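Local coordinates for protein MGS-M5 (Unidentified, PDB 4Q3N) that probably catalyses the NAD-dependent interconversion of L-lactate and pyruvate, at residues S4-M16 / V28-A41. Residues are numbered along the deposited sequence; the frame is centred on the assembly and turned at random. Where two conformers were deposited one is given.
Sequences SKVVVVGTGFVGM and VEELVLLDIDKRKA. With ACT (acetate ion), chain G.
The first beta-alpha-beta unit of the Rossmann fold brings strand 5-9 beside strand 30-34, where T11 in the glycine-rich turn grips D35 just past the second strand. D35 OD2 takes two bonds from that one residue. T11 N, 2.8 Å away, reaches the anti lone pair of D35 OD2 almost straight, at 174°. T11 OG1, 2.9 Å from D35 OD2, meets it from above the carboxylate plane. With chi1 at 56°, T11 OG1 sits between its own backbone N and carbonyl carbon, which leaves CG2 to lie against L33 CB. The other oxygen, D35 OD1, accepts from D37 N in an Asx turn, so both ends of the carboxylate are held. Were D35 replaced by an alanine, T11 N and OG1 would probably lose their shared acceptor, and D37 N its own. K40, salt-bridged to E44, adds a bond from NZ to T11 O (2.9 Å). The two strands run parallel, hydrogen-bonded through V8 N to V32 O and L34 N to V8 O (each 2.8 Å). On one side of the sheet V8 CB packs on L33 CD2 (4.0 Å), on the other V7 CG1 on L34 CD1. At the far end S4 OG accepts from E29 N (2.9 Å) and donates to an acetate. An acidic residue just after the second strand, beside a GxGxxG-type turn, is typical of NAD-binding Rossmann domains, where it commonly binds the adenosine ribose.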
loop_
_atom_site.group_PDB
_atom_site.type_symbol
_atom_site.label_atom_id
_atom_site.label_comp_id
_atom_site.label_asym_id
_atom_site.label_seq_id
_atom_site.Cartn_x
_atom_site.Cartn_y
_atom_site.Cartn_z
ATOM N N SER A 4 6.958 8.894 -15.180
ATOM C CA SER A 4 6.752 8.926 -13.722
ATOM C C SER A 4 7.523 10.066 -13.052
ATOM O O SER A 4 8.185 9.877 -12.052
ATOM C CB SER A 4 7.093 7.574 -13.033
ATOM O OG SER A 4 6.491 7.477 -11.684
ATOM N N LYS A 5 7.336 11.273 -13.583
ATOM C CA LYS A 5 8.009 12.461 -13.046
ATOM C C LYS A 5 7.069 13.633 -12.876
ATOM O O LYS A 5 6.369 14.019 -13.829
ATOM C CB LYS A 5 9.134 12.882 -14.004
ATOM C CG LYS A 5 9.974 14.047 -13.464
ATOM C CD LYS A 5 11.068 14.235 -14.515
ATOM C CE LYS A 5 11.867 15.501 -14.226
ATOM N NZ LYS A 5 13.000 15.660 -15.235
ATOM N N VAL A 6 7.083 14.208 -11.685
ATOM C CA VAL A 6 6.272 15.367 -11.388
ATOM C C VAL A 6 7.183 16.520 -10.983
ATOM O O VAL A 6 8.148 16.318 -10.245
ATOM C CB VAL A 6 5.273 15.073 -10.248
ATOM C CG1 VAL A 6 4.578 16.382 -9.798
ATOM C CG2 VAL A 6 4.241 14.005 -10.700
ATOM N N VAL A 7 6.889 17.725 -11.484
ATOM C CA VAL A 7 7.586 18.912 -11.014
ATOM C C VAL A 7 6.586 19.741 -10.176
ATOM O O VAL A 7 5.421 19.925 -10.582
ATOM C CB VAL A 7 8.137 19.764 -12.221
ATOM C CG1 VAL A 7 8.738 21.112 -11.693
ATOM C CG2 VAL A 7 9.142 18.942 -13.040
ATOM N N VAL A 8 7.016 20.175 -8.993
ATOM C CA VAL A 8 6.217 21.044 -8.141
ATOM C C VAL A 8 6.776 22.500 -8.196
ATOM O O VAL A 8 7.936 22.735 -7.857
ATOM C CB VAL A 8 6.202 20.556 -6.681
ATOM C CG1 VAL A 8 5.350 21.561 -5.791
ATOM C CG2 VAL A 8 5.629 19.120 -6.615
ATOM N N VAL A 9 5.972 23.464 -8.637
ATOM C CA VAL A 9 6.469 24.852 -8.707
ATOM C C VAL A 9 5.878 25.609 -7.505
ATOM O O VAL A 9 4.660 25.812 -7.428
ATOM C CB VAL A 9 6.073 25.576 -10.038
ATOM C CG1 VAL A 9 6.604 27.081 -10.025
ATOM C CG2 VAL A 9 6.547 24.784 -11.223
ATOM N N GLY A 10 6.744 26.027 -6.592
ATOM C CA GLY A 10 6.352 26.817 -5.414
ATOM C C GLY A 10 6.439 25.859 -4.255
ATOM O O GLY A 10 5.691 24.881 -4.203
ATOM N N THR A 11 7.366 26.068 -3.335
ATOM C CA THR A 11 7.445 25.093 -2.248
ATOM C C THR A 11 6.894 25.704 -0.928
ATOM O O THR A 11 7.540 25.644 0.096
ATOM C CB THR A 11 8.911 24.584 -2.057
ATOM O OG1 THR A 11 9.774 25.695 -1.837
ATOM C CG2 THR A 11 9.428 23.824 -3.268
ATOM N N GLY A 12 5.708 26.295 -0.954
ATOM C CA GLY A 12 5.060 26.734 0.282
ATOM C C GLY A 12 4.333 25.494 0.863
ATOM O O GLY A 12 4.545 24.390 0.378
ATOM N N PHE A 13 3.459 25.668 1.864
ATOM C CA PHE A 13 2.897 24.484 2.484
ATOM C C PHE A 13 1.962 23.713 1.562
ATOM O O PHE A 13 1.838 22.519 1.720
ATOM C CB PHE A 13 2.186 24.842 3.790
ATOM C CG PHE A 13 3.151 25.334 4.837
ATOM C CD1 PHE A 13 4.000 24.441 5.470
ATOM C CD2 PHE A 13 3.281 26.672 5.113
ATOM C CE1 PHE A 13 4.927 24.880 6.417
ATOM C CE2 PHE A 13 4.207 27.121 6.056
ATOM C CZ PHE A 13 5.043 26.208 6.686
ATOM N N VAL A 14 1.316 24.358 0.599
ATOM C CA VAL A 14 0.499 23.549 -0.347
ATOM C C VAL A 14 1.377 22.626 -1.205
ATOM O O VAL A 14 1.169 21.405 -1.246
ATOM C CB VAL A 14 -0.376 24.466 -1.252
ATOM C CG1 VAL A 14 -1.038 23.657 -2.343
ATOM C CG2 VAL A 14 -1.458 25.207 -0.405
ATOM N N GLY A 15 2.403 23.181 -1.831
ATOM C CA GLY A 15 3.242 22.362 -2.706
ATOM C C GLY A 15 3.949 21.268 -1.906
ATOM O O GLY A 15 4.109 20.123 -2.388
ATOM N N MET A 16 4.384 21.600 -0.691
ATOM C CA MET A 16 5.205 20.641 0.043
ATOM C C MET A 16 4.321 19.572 0.755
ATOM O O MET A 16 4.766 18.464 0.941
ATOM C CB MET A 16 6.127 21.331 1.060
ATOM C CG MET A 16 7.276 22.124 0.364
ATOM S SD MET A 16 8.231 21.095 -0.764
ATOM C CE MET A 16 8.683 19.631 0.245
ATOM N N VAL A 28 4.657 8.503 -7.276
ATOM C CA VAL A 28 5.480 8.461 -8.497
ATOM C C VAL A 28 6.915 8.180 -8.087
ATOM O O VAL A 28 7.232 8.283 -6.910
ATOM C CB VAL A 28 5.432 9.812 -9.292
ATOM C CG1 VAL A 28 4.020 10.130 -9.736
ATOM C CG2 VAL A 28 6.008 10.978 -8.407
ATOM N N GLU A 29 7.759 7.881 -9.075
ATOM C CA GLU A 29 9.177 7.670 -8.868
ATOM C C GLU A 29 9.979 8.991 -8.650
ATOM O O GLU A 29 10.870 9.051 -7.798
ATOM C CB GLU A 29 9.772 6.964 -10.077
ATOM C CG GLU A 29 11.283 6.672 -9.899
ATOM C CD GLU A 29 11.901 5.915 -11.061
ATOM O OE1 GLU A 29 11.174 5.131 -11.747
ATOM O OE2 GLU A 29 13.132 6.064 -11.273
ATOM N N GLU A 30 9.710 10.019 -9.474
ATOM C CA GLU A 30 10.626 11.186 -9.542
ATOM C C GLU A 30 9.914 12.488 -9.245
ATOM O O GLU A 30 8.876 12.764 -9.834
ATOM C CB GLU A 30 11.250 11.308 -10.940
ATOM C CG GLU A 30 11.947 10.121 -11.480
ATOM C CD GLU A 30 12.596 10.475 -12.824
ATOM O OE1 GLU A 30 12.000 10.128 -13.871
ATOM O OE2 GLU A 30 13.645 11.168 -12.818
ATOM N N LEU A 31 10.516 13.305 -8.390
ATOM C CA LEU A 31 9.934 14.561 -7.954
ATOM C C LEU A 31 10.985 15.661 -8.112
ATOM O O LEU A 31 12.131 15.456 -7.695
ATOM C CB LEU A 31 9.517 14.414 -6.499
ATOM C CG LEU A 31 8.809 15.489 -5.723
ATOM C CD1 LEU A 31 7.538 15.789 -6.468
ATOM C CD2 LEU A 31 8.545 15.004 -4.284
ATOM N N VAL A 32 10.610 16.799 -8.693
ATOM C CA VAL A 32 11.544 17.924 -8.778
ATOM C C VAL A 32 10.842 19.127 -8.161
ATOM O O VAL A 32 9.680 19.393 -8.479
ATOM C CB VAL A 32 11.963 18.236 -10.204
ATOM C CG1 VAL A 32 12.927 19.446 -10.219
ATOM C CG2 VAL A 32 12.637 16.991 -10.896
ATOM N N LEU A 33 11.531 19.818 -7.258
ATOM C CA LEU A 33 10.974 20.959 -6.552
ATOM C C LEU A 33 11.576 22.247 -7.106
ATOM O O LEU A 33 12.820 22.375 -7.187
ATOM C CB LEU A 33 11.278 20.868 -5.049
ATOM C CG LEU A 33 10.855 19.525 -4.406
ATOM C CD1 LEU A 33 11.248 19.582 -2.932
ATOM C CD2 LEU A 33 9.325 19.267 -4.525
ATOM N N LEU A 34 10.714 23.182 -7.498
ATOM C CA LEU A 34 11.158 24.489 -8.012
ATOM C C LEU A 34 10.650 25.599 -7.113
ATOM O O LEU A 34 9.492 25.592 -6.713
ATOM C CB LEU A 34 10.632 24.740 -9.429
ATOM C CG LEU A 34 11.520 24.405 -10.620
ATOM C CD1 LEU A 34 11.942 22.947 -10.534
ATOM C CD2 LEU A 34 10.761 24.693 -11.949
ATOM N N ASP A 35 11.489 26.567 -6.823
ATOM C CA ASP A 35 11.035 27.709 -6.058
ATOM C C ASP A 35 11.901 28.881 -6.431
ATOM O O ASP A 35 13.082 28.704 -6.715
ATOM C CB ASP A 35 11.130 27.444 -4.551
ATOM C CG ASP A 35 10.330 28.441 -3.741
ATOM O OD1 ASP A 35 10.842 29.545 -3.480
ATOM O OD2 ASP A 35 9.196 28.143 -3.365
ATOM N N ILE A 36 11.341 30.079 -6.429
ATOM C CA ILE A 36 12.169 31.256 -6.712
ATOM C C ILE A 36 13.287 31.350 -5.665
ATOM O O ILE A 36 14.351 31.885 -5.920
ATOM C CB ILE A 36 11.306 32.529 -6.756
ATOM C CG1 ILE A 36 12.190 33.740 -6.998
ATOM C CG2 ILE A 36 10.503 32.677 -5.493
ATOM C CD1 ILE A 36 13.079 33.606 -8.257
ATOM N N ASP A 37 13.076 30.793 -4.482
ATOM C CA ASP A 37 14.135 30.778 -3.455
ATOM C C ASP A 37 14.809 29.409 -3.604
ATOM O O ASP A 37 14.298 28.394 -3.097
ATOM C CB ASP A 37 13.532 30.996 -2.049
ATOM C CG ASP A 37 14.559 30.887 -0.918
ATOM O OD1 ASP A 37 15.727 30.534 -1.157
ATOM O OD2 ASP A 37 14.183 31.168 0.242
ATOM N N LYS A 38 15.921 29.357 -4.334
ATOM C CA LYS A 38 16.517 28.053 -4.667
ATOM C C LYS A 38 17.001 27.309 -3.414
ATOM O O LYS A 38 16.852 26.110 -3.345
ATOM C CB LYS A 38 17.691 28.209 -5.644
ATOM C CG LYS A 38 18.444 26.889 -6.032
ATOM C CD LYS A 38 17.566 25.731 -6.573
ATOM C CE LYS A 38 18.432 24.552 -7.131
ATOM N NZ LYS A 38 18.912 24.770 -8.537
ATOM N N ARG A 39 17.592 28.041 -2.466
ATOM C CA ARG A 39 18.078 27.462 -1.216
ATOM C C ARG A 39 16.950 26.786 -0.448
ATOM O O ARG A 39 17.140 25.725 0.162
ATOM C CB ARG A 39 18.720 28.536 -0.329
ATOM C CG ARG A 39 20.102 28.966 -0.769
ATOM C CD ARG A 39 20.707 29.974 0.210
ATOM N NE ARG A 39 20.981 29.397 1.532
ATOM C CZ ARG A 39 20.229 29.577 2.619
ATOM N NH1 ARG A 39 19.128 30.331 2.581
ATOM N NH2 ARG A 39 20.597 29.004 3.757
ATOM N N LYS A 40 15.784 27.427 -0.450
ATOM C CA LYS A 40 14.623 26.867 0.220
ATOM C C LYS A 40 14.216 25.535 -0.458
ATOM O O LYS A 40 14.003 24.506 0.218
ATOM C CB LYS A 40 13.494 27.889 0.207
ATOM C CG LYS A 40 12.088 27.353 0.361
ATOM C CD LYS A 40 11.617 27.275 1.774
ATOM C CE LYS A 40 10.091 27.401 1.838
ATOM N NZ LYS A 40 9.424 26.103 2.207
ATOM N N ALA A 41 14.127 25.523 -1.786
ATOM C CA ALA A 41 13.772 24.285 -2.467
ATOM C C ALA A 41 14.781 23.166 -2.173
ATOM O O ALA A 41 14.403 21.994 -2.045
ATOM C CB ALA A 41 13.654 24.516 -3.990
HETATM C C ACT G . 3.364 4.878 -11.129
HETATM O O ACT G . 3.376 4.107 -10.130
HETATM O OXT ACT G . 4.467 5.339 -11.531
HETATM C CH3 ACT G . 2.073 5.224 -11.802
#